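Local coordinates for 5,10-methylenetetrahydrofolate dehydrogenase (Bombyx mori, PDB 5ZF1), which probably oxidises 5,10-methylenetetrahydrofolate to the 5,10-methenyl form with NADP+ as hydride acceptor, a step of one-carbon metabolism, at residues B[23-27]-B[28-32]; B[81-84]-B[85-88]; B[196-199]-B[200-203]; B[260-263]-B[264-267]. One frame throughout, in Å; residues are numbered along the deposited sequence.

All four contacts are local, each within a single continuous stretch of chain. Contacts 1 and 2 belong to the catalytic domain and close the C-terminal ends of helices 7-26 and 75-87; contacts 3 and 4 lie in the NAD(P)-binding domain, with centres about 22 Å apart. Contact 1 is a surface helix exit where an asparagine amide stacks on a tryptophan. Contacts 2 and 4 are half buried, each with an apolar face against a parallel sheet and a polar outer face, amide-linked in 2 and salt-bridged in 4. Contact 3 is the most buried, a turn pressed against the second subunit and holding a sulfate.

Contact 1 (B[23-27]-B[28-32]); sequences AQWVS and LGNRA
With CG of W25 anti to the backbone N (chi1 173°) and CG of N30 turned beside its own backbone N (chi1 -62°), the asparagine amide comes to lie over the indole. This is a helix C-terminus, where the chain leaves helix 7-26 and turns toward strand 34-40. Amide and indole planes are only 10° apart. CB of N30 sits over the ring, 3.5 Å from the centroid of its six-membered part, in a CH-pi contact, while ND2 lies above the five-membered part. The same ND2 makes a nearly straight hydrogen bond of 2.8 Å to O of W25, so one residue supplies both the aromatic face and the acceptor that fix the amide. On the opposite face of that carbonyl, N of L28 bonds to O of W25 at 3.2 Å. The next carbonyl is also doubly used: O of V26 accepts from N of G29 at 3.0 Å and from N of N30 at 3.1 Å, both from one face. G29 suits the exit because its phi is positive, where a CB would press on the carbonyl O of L28. Beyond the stack, the indole meets F290 edge to face and rests on A293 and A297 of helix 277-298. S27 suits the last turn, its OG sharing O of A23 with its own N. On the far flank, CG2 of V26 touches CB of A32 at 4.2 Å.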
ATOM      1  N   ALA B  23      25.824 -16.945 -11.905  1.00 27.48           N
ATOM      2  CA  ALA B  23      26.664 -18.057 -12.347  1.00 29.43           C
ATOM      3  C   ALA B  23      26.661 -19.191 -11.329  1.00 34.15           C
ATOM      4  O   ALA B  23      26.551 -20.365 -11.699  1.00 34.06           O
ATOM      5  CB  ALA B  23      28.088 -17.571 -12.615  1.00 27.52           C
ATOM      6  N   GLN B  24      26.752 -18.857 -10.038  1.00 31.08           N
ATOM      7  CA  GLN B  24      26.705 -19.876  -8.991  1.00 33.50           C
ATOM      8  C   GLN B  24      25.395 -20.661  -9.030  1.00 33.25           C
ATOM      9  O   GLN B  24      25.391 -21.893  -8.915  1.00 32.37           O
ATOM     10  CB  GLN B  24      26.902 -19.217  -7.626  1.00 30.14           C
ATOM     11  CG  GLN B  24      27.096 -20.192  -6.482  1.00 36.70           C
ATOM     12  CD  GLN B  24      27.948 -21.388  -6.865  1.00 49.43           C
ATOM     13  OE1 GLN B  24      29.069 -21.236  -7.355  1.00 50.72           O
ATOM     14  NE2 GLN B  24      27.413 -22.587  -6.658  1.00 52.48           N
ATOM     15  N   TRP B  25      24.264 -19.961  -9.183  1.00 30.64           N
ATOM     16  CA  TRP B  25      22.963 -20.623  -9.217  1.00 27.96           C
ATOM     17  C   TRP B  25      22.792 -21.447 -10.491  1.00 31.42           C
ATOM     18  O   TRP B  25      22.201 -22.537 -10.465  1.00 33.21           O
ATOM     19  CB  TRP B  25      21.852 -19.569  -9.089  1.00 29.77           C
ATOM     20  CG  TRP B  25      20.449 -20.061  -9.272  1.00 28.81           C
ATOM     21  CD1 TRP B  25      19.664 -20.667  -8.338  1.00 26.42           C
ATOM     22  CD2 TRP B  25      19.639 -19.929 -10.448  1.00 25.87           C
ATOM     23  NE1 TRP B  25      18.433 -20.956  -8.866  1.00 29.54           N
ATOM     24  CE2 TRP B  25      18.387 -20.505 -10.158  1.00 29.31           C
ATOM     25  CE3 TRP B  25      19.853 -19.382 -11.720  1.00 22.93           C
ATOM     26  CZ2 TRP B  25      17.347 -20.549 -11.090  1.00 25.83           C
ATOM     27  CZ3 TRP B  25      18.819 -19.430 -12.647  1.00 28.39           C
ATOM     28  CH2 TRP B  25      17.587 -20.022 -12.328  1.00 27.29           C
ATOM     29  N   VAL B  26      23.302 -20.946 -11.618  1.00 28.99           N
ATOM     30  CA  VAL B  26      23.252 -21.735 -12.848  1.00 30.04           C
ATOM     31  C   VAL B  26      24.052 -23.024 -12.675  1.00 34.26           C
ATOM     32  O   VAL B  26      23.646 -24.096 -13.145  1.00 32.43           O
ATOM     33  CB  VAL B  26      23.755 -20.901 -14.043  1.00 34.45           C
ATOM     34  CG1 VAL B  26      24.036 -21.783 -15.246  1.00 34.78           C
ATOM     35  CG2 VAL B  26      22.728 -19.838 -14.421  1.00 32.83           C
ATOM     36  N   SER B  27      25.171 -22.944 -11.950  1.00 33.35           N
ATOM     37  CA  SER B  27      26.058 -24.091 -11.748  1.00 35.14           C
ATOM     38  C   SER B  27      25.441 -25.179 -10.877  1.00 41.72           C
ATOM     39  O   SER B  27      25.972 -26.293 -10.837  1.00 38.80           O
ATOM     40  CB  SER B  27      27.378 -23.631 -11.125  1.00 41.17           C
ATOM     41  OG  SER B  27      28.102 -22.818 -12.031  1.00 44.83           O
ATOM     42  N   LEU B  28      24.355 -24.887 -10.165  1.00 35.70           N
ATOM     43  CA  LEU B  28      23.628 -25.907  -9.421  1.00 35.94           C
ATOM     44  C   LEU B  28      22.708 -26.733 -10.308  1.00 41.17           C
ATOM     45  O   LEU B  28      22.014 -27.621  -9.799  1.00 40.79           O
ATOM     46  CB  LEU B  28      22.804 -25.265  -8.293  1.00 35.48           C
ATOM     47  CG  LEU B  28      23.501 -24.310  -7.323  1.00 40.11           C
ATOM     48  CD1 LEU B  28      22.492 -23.755  -6.307  1.00 36.74           C
ATOM     49  CD2 LEU B  28      24.665 -24.997  -6.615  1.00 41.58           C
ATOM     50  N   GLY B  29      22.667 -26.453 -11.610  1.00 34.03           N
ATOM     51  CA  GLY B  29      21.789 -27.176 -12.507  1.00 35.66           C
ATOM     52  C   GLY B  29      20.584 -26.390 -12.984  1.00 34.41           C
ATOM     53  O   GLY B  29      19.522 -26.962 -13.231  1.00 35.28           O
ATOM     54  N   ASN B  30      20.729 -25.078 -13.133  1.00 34.79           N
ATOM     55  CA  ASN B  30      19.625 -24.223 -13.535  1.00 33.38           C
ATOM     56  C   ASN B  30      19.948 -23.523 -14.848  1.00 27.63           C
ATOM     57  O   ASN B  30      21.109 -23.240 -15.149  1.00 32.18           O
ATOM     58  CB  ASN B  30      19.312 -23.175 -12.449  1.00 28.71           C
ATOM     59  CG  ASN B  30      18.888 -23.805 -11.134  1.00 29.38           C
ATOM     60  OD1 ASN B  30      17.826 -24.416 -11.045  1.00 38.60           O
ATOM     61  ND2 ASN B  30      19.700 -23.631 -10.102  1.00 33.64           N
ATOM     62  N   ARG B  31      18.903 -23.260 -15.631  1.00 33.18           N
ATOM     63  CA  ARG B  31      19.044 -22.439 -16.822  1.00 28.41           C
ATOM     64  C   ARG B  31      19.190 -20.981 -16.421  1.00 34.87           C
ATOM     65  O   ARG B  31      18.591 -20.535 -15.439  1.00 31.29           O
ATOM     66  CB  ARG B  31      17.826 -22.590 -17.734  1.00 30.64           C
ATOM     67  CG  ARG B  31      17.624 -23.990 -18.281  1.00 34.76           C
ATOM     68  CD  ARG B  31      18.441 -24.155 -19.536  1.00 33.92           C
ATOM     69  NE  ARG B  31      18.272 -25.464 -20.163  1.00 35.67           N
ATOM     70  CZ  ARG B  31      18.908 -25.822 -21.274  1.00 32.31           C
ATOM     71  NH1 ARG B  31      19.736 -24.970 -21.855  1.00 27.23           N
ATOM     72  NH2 ARG B  31      18.726 -27.023 -21.801  1.00 38.11           N
ATOM     73  N   ALA B  32      19.971 -20.238 -17.192  1.00 32.53           N
ATOM     74  CA  ALA B  32      20.141 -18.821 -16.909  1.00 30.59           C
ATOM     75  C   ALA B  32      18.791 -18.108 -17.001  1.00 25.28           C
ATOM     76  O   ALA B  32      17.956 -18.463 -17.837  1.00 26.09           O
ATOM     77  CB  ALA B  32      21.134 -18.189 -17.885  1.00 33.45           C
TER

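Contact 2 (B[81-84]-B[85-88]); sequences EIQN and LNED
N86 donates twice to the preceding turn: its backbone N reaches O of I82 at 2.7 Å, and its side-chain ND2 reaches OE1 of Q83 at 2.9 Å. Both belong to the last turns of helix 75-87, an amphipathic alpha-helix lying on a parallel sheet. OE1 is met from above its carbonyl plane, but lies close to the plane of the N86 amide; the two amides stand almost perpendicular, 85° apart. Q83 gets there with CG anti to the backbone N (chi1 -171°) and a bend at chi2, which bring its amide over the following turn. Its other end, NE2, makes a weak bond of 3.4 Å to OE2 of E87, so a single glutamine uses its acceptor and its donor on two residues of the next turn. Asparagine fits at N86 because its amide also serves the end of helix 106-112 and the loop after it: ND2 bonds to O of A112 and OD1 accepts from N of A114. K117 binds the carbonyls of L85 and N86 through NZ, which probably offsets the negative end of the helix dipole. Backbone N of L85 bonds to O of E81 at 3.1 Å, while its buried side chain packs on I38 and I94, and I82 beside it meets I38 and V96. These branched apolar residues form the inner face. At its border with the amides, CG2 of I82 lies 3.9 Å from ND2 of N86.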
ATOM      1  N   GLU B  81      -0.346 -11.922 -26.667  1.00 38.17           N
ATOM      2  CA  GLU B  81       1.079 -12.227 -26.658  0.53 38.61           C
ATOM      3  C   GLU B  81       1.601 -12.391 -25.236  1.00 36.87           C
ATOM      4  O   GLU B  81       2.476 -13.227 -24.981  1.00 35.49           O
ATOM      5  CB  GLU B  81       1.858 -11.138 -27.394  0.53 40.36           C
ATOM      6  CG  GLU B  81       3.379 -11.280 -27.306  0.53 43.17           C
ATOM      7  CD  GLU B  81       3.940 -12.347 -28.241  0.53 46.91           C
ATOM      8  OE1 GLU B  81       3.446 -13.494 -28.222  0.53 49.06           O
ATOM      9  OE2 GLU B  81       4.881 -12.032 -29.000  0.53 51.47           O
ATOM     10  N   ILE B  82       1.077 -11.605 -24.294  1.00 37.25           N
ATOM     11  CA  ILE B  82       1.494 -11.755 -22.902  1.00 37.42           C
ATOM     12  C   ILE B  82       1.080 -13.120 -22.371  1.00 34.84           C
ATOM     13  O   ILE B  82       1.871 -13.813 -21.719  1.00 34.14           O
ATOM     14  CB  ILE B  82       0.926 -10.605 -22.051  1.00 37.61           C
ATOM     15  CG1 ILE B  82       1.725  -9.330 -22.320  1.00 28.80           C
ATOM     16  CG2 ILE B  82       0.940 -10.962 -20.568  1.00 33.48           C
ATOM     17  CD1 ILE B  82       0.944  -8.051 -22.062  1.00 40.93           C
ATOM     18  N   GLN B  83      -0.156 -13.542 -22.662  1.00 36.76           N
ATOM     19  CA  GLN B  83      -0.615 -14.832 -22.158  1.00 39.09           C
ATOM     20  C   GLN B  83       0.190 -15.981 -22.747  1.00 37.30           C
ATOM     21  O   GLN B  83       0.422 -16.985 -22.065  1.00 34.91           O
ATOM     22  CB  GLN B  83      -2.111 -15.019 -22.436  1.00 40.85           C
ATOM     23  CG  GLN B  83      -2.730 -16.249 -21.751  1.00 51.58           C
ATOM     24  CD  GLN B  83      -2.634 -16.217 -20.218  1.00 51.91           C
ATOM     25  OE1 GLN B  83      -2.396 -15.172 -19.612  1.00 51.57           O
ATOM     26  NE2 GLN B  83      -2.831 -17.372 -19.592  1.00 55.59           N
ATOM     27  N   ASN B  84       0.640 -15.850 -23.999  1.00 38.88           N
ATOM     28  CA  ASN B  84       1.544 -16.847 -24.570  1.00 40.54           C
ATOM     29  C   ASN B  84       2.871 -16.892 -23.819  1.00 36.96           C
ATOM     30  O   ASN B  84       3.402 -17.974 -23.538  1.00 36.74           O
ATOM     31  CB  ASN B  84       1.786 -16.551 -26.049  1.00 42.61           C
ATOM     32  CG  ASN B  84       0.615 -16.962 -26.923  1.00 57.14           C
ATOM     33  OD1 ASN B  84      -0.520 -17.065 -26.455  1.00 61.09           O
ATOM     34  ND2 ASN B  84       0.887 -17.198 -28.203  1.00 65.89           N
ATOM     35  N   LEU B  85       3.437 -15.722 -23.510  1.00 35.81           N
ATOM     36  CA  LEU B  85       4.670 -15.683 -22.726  1.00 31.28           C
ATOM     37  C   LEU B  85       4.440 -16.218 -21.320  1.00 31.45           C
ATOM     38  O   LEU B  85       5.333 -16.860 -20.745  1.00 29.01           O
ATOM     39  CB  LEU B  85       5.208 -14.253 -22.683  1.00 36.28           C
ATOM     40  CG  LEU B  85       5.671 -13.675 -24.020  1.00 37.09           C
ATOM     41  CD1 LEU B  85       5.883 -12.175 -23.926  1.00 31.90           C
ATOM     42  CD2 LEU B  85       6.959 -14.364 -24.472  1.00 34.28           C
ATOM     43  N   ASN B  86       3.239 -15.989 -20.769  1.00 27.65           N
ATOM     44  CA  ASN B  86       2.885 -16.553 -19.470  1.00 33.67           C
ATOM     45  C   ASN B  86       2.994 -18.073 -19.479  1.00 32.19           C
ATOM     46  O   ASN B  86       3.465 -18.671 -18.512  1.00 31.34           O
ATOM     47  CB  ASN B  86       1.465 -16.136 -19.078  1.00 32.42           C
ATOM     48  CG  ASN B  86       1.368 -14.688 -18.605  1.00 33.81           C
ATOM     49  OD1 ASN B  86       2.372 -14.042 -18.283  1.00 28.58           O
ATOM     50  ND2 ASN B  86       0.138 -14.174 -18.555  1.00 30.54           N
ATOM     51  N   GLU B  87       2.565 -18.717 -20.565  1.00 36.23           N
ATOM     52  CA  GLU B  87       2.534 -20.173 -20.621  1.00 36.93           C
ATOM     53  C   GLU B  87       3.825 -20.793 -21.147  1.00 37.76           C
ATOM     54  O   GLU B  87       3.930 -22.022 -21.186  1.00 39.07           O
ATOM     55  CB  GLU B  87       1.350 -20.640 -21.473  1.00 38.76           C
ATOM     56  CG  GLU B  87       0.018 -20.096 -20.996  1.00 46.76           C
ATOM     57  CD  GLU B  87      -1.097 -20.292 -22.007  1.00 55.65           C
ATOM     58  OE1 GLU B  87      -0.814 -20.758 -23.131  1.00 57.82           O
ATOM     59  OE2 GLU B  87      -2.260 -19.981 -21.675  1.00 57.68           O
ATOM     60  N   ASP B  88       4.808 -19.981 -21.524  1.00 35.27           N
ATOM     61  CA  ASP B  88       6.070 -20.466 -22.079  1.00 29.85           C
ATOM     62  C   ASP B  88       7.075 -20.677 -20.948  1.00 36.44           C
ATOM     63  O   ASP B  88       7.635 -19.712 -20.421  1.00 36.04           O
ATOM     64  CB  ASP B  88       6.588 -19.467 -23.109  1.00 32.11           C
ATOM     65  CG  ASP B  88       7.809 -19.971 -23.856  1.00 35.12           C
ATOM     66  OD1 ASP B  88       8.463 -20.923 -23.379  1.00 35.08           O
ATOM     67  OD2 ASP B  88       8.109 -19.407 -24.924  1.00 39.43           O
TER

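Contact 3 (B[196-199]-B[200-203]); sequences ICHR and YTPK. With SO4 (sulfate ion), chain E.
Backbone N of H198 donates to OG1 of T201 at 3.0 Å, and N of T201 returns a bond of 3.0 Å to O of H198, closing a type I beta turn. Inside it, N of Y200 bonds at 3.1 Å to ND1 near the plane of the H198 imidazole, which chi1 of 51° folds between backbone N and carbonyl carbon. ND1 is thus the acceptor, and NE2 can donate to O of A192 of the second subunit; T201 OG1 bonds to T193 there. R199 runs alongside the tyrosine, its CG 3.7 Å from the centroid of the Y200 ring. Bent at chi3, R199 grips the sulfate at the edge of its guanidinium, with NE 2.9 Å from O4 and NH2 3.0 Å from O3. Backbone N of R199 also bonds to O4, and R166 N and T220 bind this ion, probably from the crystallisation liquor. A serine at Y200 would remove the ring and is likely to leave R199 CG without its apolar floor, and F157 of the second subunit without its ring partner. A turn after the second strand of a Rossmann fold, with an arginine holding an anion, is consistent with the site for the NADP+ 2'-phosphate.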
ATOM      1  N   ILE B 196       4.259  11.410   3.410  1.00 14.70           N
ATOM      2  CA  ILE B 196       3.979  11.409   1.984  1.00 13.80           C
ATOM      3  C   ILE B 196       3.467  12.800   1.647  1.00 15.72           C
ATOM      4  O   ILE B 196       2.392  13.189   2.109  1.00 15.16           O
ATOM      5  CB  ILE B 196       2.928  10.354   1.619  1.00 13.07           C
ATOM      6  CG1 ILE B 196       3.447   8.947   1.973  1.00 18.86           C
ATOM      7  CG2 ILE B 196       2.610  10.426   0.145  1.00 17.02           C
ATOM      8  CD1 ILE B 196       2.325   7.945   2.144  1.00 17.81           C
ATOM      9  N   CYS B 197       4.258  13.547   0.890  1.00 12.91           N
ATOM     10  CA  CYS B 197       3.845  14.828   0.336  1.00 15.03           C
ATOM     11  C   CYS B 197       3.540  14.634  -1.139  1.00 14.25           C
ATOM     12  O   CYS B 197       4.015  13.690  -1.771  1.00 15.50           O
ATOM     13  CB  CYS B 197       4.937  15.885   0.516  1.00 15.51           C
ATOM     14  SG  CYS B 197       5.289  16.317   2.239  1.00 19.41           S
ATOM     15  N   HIS B 198       2.733  15.537  -1.690  1.00 15.32           N
ATOM     16  CA  HIS B 198       2.269  15.331  -3.060  1.00 14.43           C
ATOM     17  C   HIS B 198       1.817  16.664  -3.644  1.00 15.51           C
ATOM     18  O   HIS B 198       2.040  17.729  -3.061  1.00 14.39           O
ATOM     19  CB  HIS B 198       1.139  14.297  -3.125  1.00 14.07           C
ATOM     20  CG  HIS B 198       0.014  14.560  -2.171  1.00 13.77           C
ATOM     21  ND1 HIS B 198      -0.866  15.621  -2.313  1.00 14.97           N
ATOM     22  CD2 HIS B 198      -0.380  13.890  -1.060  1.00 13.28           C
ATOM     23  CE1 HIS B 198      -1.748  15.588  -1.326  1.00 14.13           C
ATOM     24  NE2 HIS B 198      -1.465  14.556  -0.545  1.00 15.60           N
ATOM     25  N   ARG B 199       1.161  16.584  -4.803  1.00 16.39           N
ATOM     26  CA  ARG B 199       0.844  17.769  -5.593  1.00 15.83           C
ATOM     27  C   ARG B 199      -0.013  18.762  -4.830  1.00 16.83           C
ATOM     28  O   ARG B 199       0.050  19.960  -5.118  1.00 17.78           O
ATOM     29  CB  ARG B 199       0.143  17.365  -6.893  1.00 12.44           C
ATOM     30  CG  ARG B 199      -1.210  16.705  -6.695  1.00 19.79           C
ATOM     31  CD  ARG B 199      -1.737  16.087  -7.988  1.00 19.78           C
ATOM     32  NE  ARG B 199      -0.799  15.112  -8.542  1.00 18.44           N
ATOM     33  CZ  ARG B 199      -0.955  14.487  -9.708  1.00 25.39           C
ATOM     34  NH1 ARG B 199      -2.029  14.727 -10.460  1.00 21.41           N
ATOM     35  NH2 ARG B 199      -0.038  13.615 -10.129  1.00 22.46           N
ATOM     36  N   TYR B 200      -0.788  18.313  -3.844  1.00 15.34           N
ATOM     37  CA  TYR B 200      -1.669  19.223  -3.121  1.00 15.59           C
ATOM     38  C   TYR B 200      -1.152  19.604  -1.731  1.00 16.08           C
ATOM     39  O   TYR B 200      -1.846  20.310  -1.000  1.00 16.09           O
ATOM     40  CB  TYR B 200      -3.072  18.616  -3.016  1.00 15.79           C
ATOM     41  CG  TYR B 200      -3.744  18.370  -4.359  1.00 15.22           C
ATOM     42  CD1 TYR B 200      -3.859  19.387  -5.304  1.00 17.25           C
ATOM     43  CD2 TYR B 200      -4.298  17.121  -4.659  1.00 15.15           C
ATOM     44  CE1 TYR B 200      -4.484  19.155  -6.511  1.00 14.71           C
ATOM     45  CE2 TYR B 200      -4.938  16.879  -5.890  1.00 16.34           C
ATOM     46  CZ  TYR B 200      -5.014  17.905  -6.802  1.00 15.89           C
ATOM     47  OH  TYR B 200      -5.650  17.709  -8.022  1.00 17.29           O
ATOM     48  N   THR B 201       0.026  19.130  -1.337  1.00 14.91           N
ATOM     49  CA  THR B 201       0.642  19.628  -0.117  1.00 13.84           C
ATOM     50  C   THR B 201       0.966  21.106  -0.282  1.00 13.46           C
ATOM     51  O   THR B 201       1.660  21.477  -1.242  1.00 14.59           O
ATOM     52  CB  THR B 201       1.930  18.850   0.182  1.00 15.74           C
ATOM     53  OG1 THR B 201       1.609  17.467   0.328  1.00 13.02           O
ATOM     54  CG2 THR B 201       2.591  19.363   1.464  1.00 15.26           C
ATOM     55  N   PRO B 202       0.512  21.966   0.628  1.00 14.46           N
ATOM     56  CA  PRO B 202       0.852  23.394   0.540  1.00 14.07           C
ATOM     57  C   PRO B 202       2.354  23.618   0.650  1.00 17.83           C
ATOM     58  O   PRO B 202       3.065  22.898   1.364  1.00 19.16           O
ATOM     59  CB  PRO B 202       0.115  24.016   1.734  1.00 17.68           C
ATOM     60  CG  PRO B 202      -0.936  23.002   2.141  1.00 16.72           C
ATOM     61  CD  PRO B 202      -0.350  21.652   1.773  1.00 16.31           C
ATOM     62  N   LYS B 203       2.828  24.627  -0.085  1.00 16.52           N
ATOM     63  CA  LYS B 203       4.256  24.931  -0.164  1.00 19.59           C
ATOM     64  C   LYS B 203       4.880  25.116   1.217  1.00 19.74           C
ATOM     65  O   LYS B 203       5.929  24.538   1.518  1.00 21.30           O
ATOM     66  CB  LYS B 203       4.464  26.193  -0.999  1.00 22.36           C
ATOM     67  CG  LYS B 203       4.106  26.025  -2.473  1.00 27.03           C
ATOM     68  CD  LYS B 203       4.045  27.389  -3.172  1.00 35.21           C
ATOM     69  CE  LYS B 203       3.613  27.261  -4.627  1.00 31.91           C
ATOM     70  NZ  LYS B 203       3.346  28.602  -5.236  1.00 35.04           N
TER
HETATM   71  S   SO4 E 401       2.398  13.770  -7.084  1.00 19.71           S
HETATM   72  O1  SO4 E 401       2.523  12.314  -7.035  1.00 18.04           O
HETATM   73  O2  SO4 E 401       3.439  14.523  -6.414  1.00 21.34           O
HETATM   74  O3  SO4 E 401       2.415  14.138  -8.493  1.00 24.10           O
HETATM   75  O4  SO4 E 401       1.103  14.180  -6.517  1.00 18.92           O
HETATM   76  O   HOH W   1       0.143  22.119  -3.400  1.00 16.33           O
HETATM   77  O   HOH W   2      -4.848  15.316  -9.437  1.00 21.34           O

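Contact 4 (B[260-263]-B[264-267]); sequences YEEV and SKIA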
ATOM      1  N   TYR B 260      21.270  21.867  -6.735  1.00 38.95           N
ATOM      2  CA  TYR B 260      22.403  21.020  -6.370  1.00 41.93           C
ATOM      3  C   TYR B 260      23.533  21.827  -5.745  1.00 45.95           C
ATOM      4  O   TYR B 260      24.066  21.450  -4.697  1.00 43.09           O
ATOM      5  CB  TYR B 260      22.901  20.247  -7.590  1.00 43.95           C
ATOM      6  CG  TYR B 260      24.022  19.285  -7.266  1.00 43.91           C
ATOM      7  CD1 TYR B 260      25.349  19.649  -7.439  1.00 49.13           C
ATOM      8  CD2 TYR B 260      23.751  18.015  -6.769  1.00 45.45           C
ATOM      9  CE1 TYR B 260      26.378  18.774  -7.137  1.00 51.01           C
ATOM     10  CE2 TYR B 260      24.769  17.135  -6.460  1.00 43.61           C
ATOM     11  CZ  TYR B 260      26.082  17.518  -6.649  1.00 54.92           C
ATOM     12  OH  TYR B 260      27.103  16.647  -6.345  1.00 54.72           O
ATOM     13  N   GLU B 261      23.906  22.952  -6.364  1.00 45.85           N
ATOM     14  CA  GLU B 261      25.075  23.687  -5.891  1.00 48.96           C
ATOM     15  C   GLU B 261      24.897  24.152  -4.453  1.00 41.54           C
ATOM     16  O   GLU B 261      25.808  24.008  -3.630  1.00 44.85           O
ATOM     17  CB  GLU B 261      25.373  24.877  -6.804  1.00 51.75           C
ATOM     18  CG  GLU B 261      26.594  25.671  -6.355  1.00 59.78           C
ATOM     19  CD  GLU B 261      26.885  26.878  -7.228  1.00 63.55           C
ATOM     20  OE1 GLU B 261      26.482  26.879  -8.410  1.00 64.98           O
ATOM     21  OE2 GLU B 261      27.528  27.827  -6.729  1.00 70.53           O
ATOM     22  N   GLU B 262      23.724  24.692  -4.119  1.00 36.92           N
ATOM     23  CA  GLU B 262      23.521  25.185  -2.762  1.00 40.29           C
ATOM     24  C   GLU B 262      23.195  24.052  -1.796  1.00 37.97           C
ATOM     25  O   GLU B 262      23.708  24.030  -0.671  1.00 39.13           O
ATOM     26  CB  GLU B 262      22.418  26.240  -2.739  1.00 35.09           C
ATOM     27  CG  GLU B 262      22.846  27.600  -3.291  1.00 49.06           C
ATOM     28  CD  GLU B 262      24.239  28.019  -2.830  1.00 56.15           C
ATOM     29  OE1 GLU B 262      24.497  28.033  -1.604  1.00 56.93           O
ATOM     30  OE2 GLU B 262      25.082  28.332  -3.700  1.00 64.53           O
ATOM     31  N   VAL B 263      22.367  23.092  -2.220  1.00 38.73           N
ATOM     32  CA  VAL B 263      21.970  22.023  -1.309  1.00 32.66           C
ATOM     33  C   VAL B 263      23.154  21.131  -0.975  1.00 32.22           C
ATOM     34  O   VAL B 263      23.250  20.620   0.146  1.00 32.79           O
ATOM     35  CB  VAL B 263      20.791  21.230  -1.904  1.00 33.95           C
ATOM     36  CG1 VAL B 263      20.578  19.905  -1.160  1.00 27.73           C
ATOM     37  CG2 VAL B 263      19.542  22.077  -1.833  1.00 31.00           C
ATOM     38  N   SER B 264      24.090  20.960  -1.921  1.00 34.58           N
ATOM     39  CA  SER B 264      25.303  20.188  -1.657  1.00 30.61           C
ATOM     40  C   SER B 264      26.118  20.776  -0.515  1.00 34.98           C
ATOM     41  O   SER B 264      26.860  20.045   0.148  1.00 35.56           O
ATOM     42  CB  SER B 264      26.171  20.103  -2.912  1.00 40.64           C
ATOM     43  OG  SER B 264      25.484  19.470  -3.977  1.00 47.40           O
ATOM     44  N   LYS B 265      26.007  22.088  -0.277  1.00 37.23           N
ATOM     45  CA  LYS B 265      26.682  22.730   0.846  1.00 37.54           C
ATOM     46  C   LYS B 265      26.020  22.443   2.187  1.00 44.73           C
ATOM     47  O   LYS B 265      26.619  22.737   3.227  1.00 42.86           O
ATOM     48  CB  LYS B 265      26.732  24.249   0.646  1.00 38.31           C
ATOM     49  CG  LYS B 265      27.473  24.730  -0.584  1.00 50.31           C
ATOM     50  CD  LYS B 265      27.354  26.246  -0.692  1.00 55.37           C
ATOM     51  CE  LYS B 265      27.909  26.772  -2.004  1.00 62.37           C
ATOM     52  NZ  LYS B 265      27.407  28.149  -2.288  1.00 55.81           N
ATOM     53  N   ILE B 266      24.805  21.898   2.195  1.00 34.80           N
ATOM     54  CA  ILE B 266      24.056  21.667   3.420  1.00 40.37           C
ATOM     55  C   ILE B 266      23.877  20.181   3.703  1.00 33.24           C
ATOM     56  O   ILE B 266      24.022  19.741   4.845  1.00 34.73           O
ATOM     57  CB  ILE B 266      22.682  22.377   3.364  1.00 35.34           C
ATOM     58  CG1 ILE B 266      22.845  23.840   2.952  1.00 44.54           C
ATOM     59  CG2 ILE B 266      21.976  22.262   4.711  1.00 38.74           C
ATOM     60  CD1 ILE B 266      23.573  24.675   3.979  1.00 43.84           C
ATOM     61  N   ALA B 267      23.542  19.404   2.677  1.00 31.78           N
ATOM     62  CA  ALA B 267      23.174  18.010   2.849  1.00 28.75           C
ATOM     63  C   ALA B 267      24.374  17.173   3.277  1.00 34.83           C
ATOM     64  O   ALA B 267      25.530  17.520   3.028  1.00 32.41           O
ATOM     65  CB  ALA B 267      22.597  17.446   1.551  1.00 21.32           C
TER
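S264 is held hard against Y260, whereas K265 reaches E262 along the outer side. In the tight part, OG of S264 lies over the centre of the Y260 ring, 3.2 Å above its plane, and makes a short 2.5 Å hydrogen bond to O of Y260, so the buried hydroxyl finds its acceptor one turn back; a small serine fits under the ring. N of S264 bonds to O of Y260 at 2.8 Å from the opposite face of the carbonyl. O of V263 takes two donors, N of A267 at 2.8 Å and N of I266 at 2.9 Å. The outer side is charged: the extended K265 chain brings NZ to OE2 of E262 at 2.7 Å in a salt bridge, with a weaker bond to OE1. An alanine in place of E262 would remove both oxygens and would probably leave NZ of K265 with only the more distant OE2 of E261, 4.5 Å away, among the acids of this stretch. Inward, Y260, V263 and S264 pack on I270 of strand 269-270, V263 and A267 on I237 of strand 236-239, so the short helix 260-263 and its exit loop lie against the parallel sheet of the NAD(P)-binding domain.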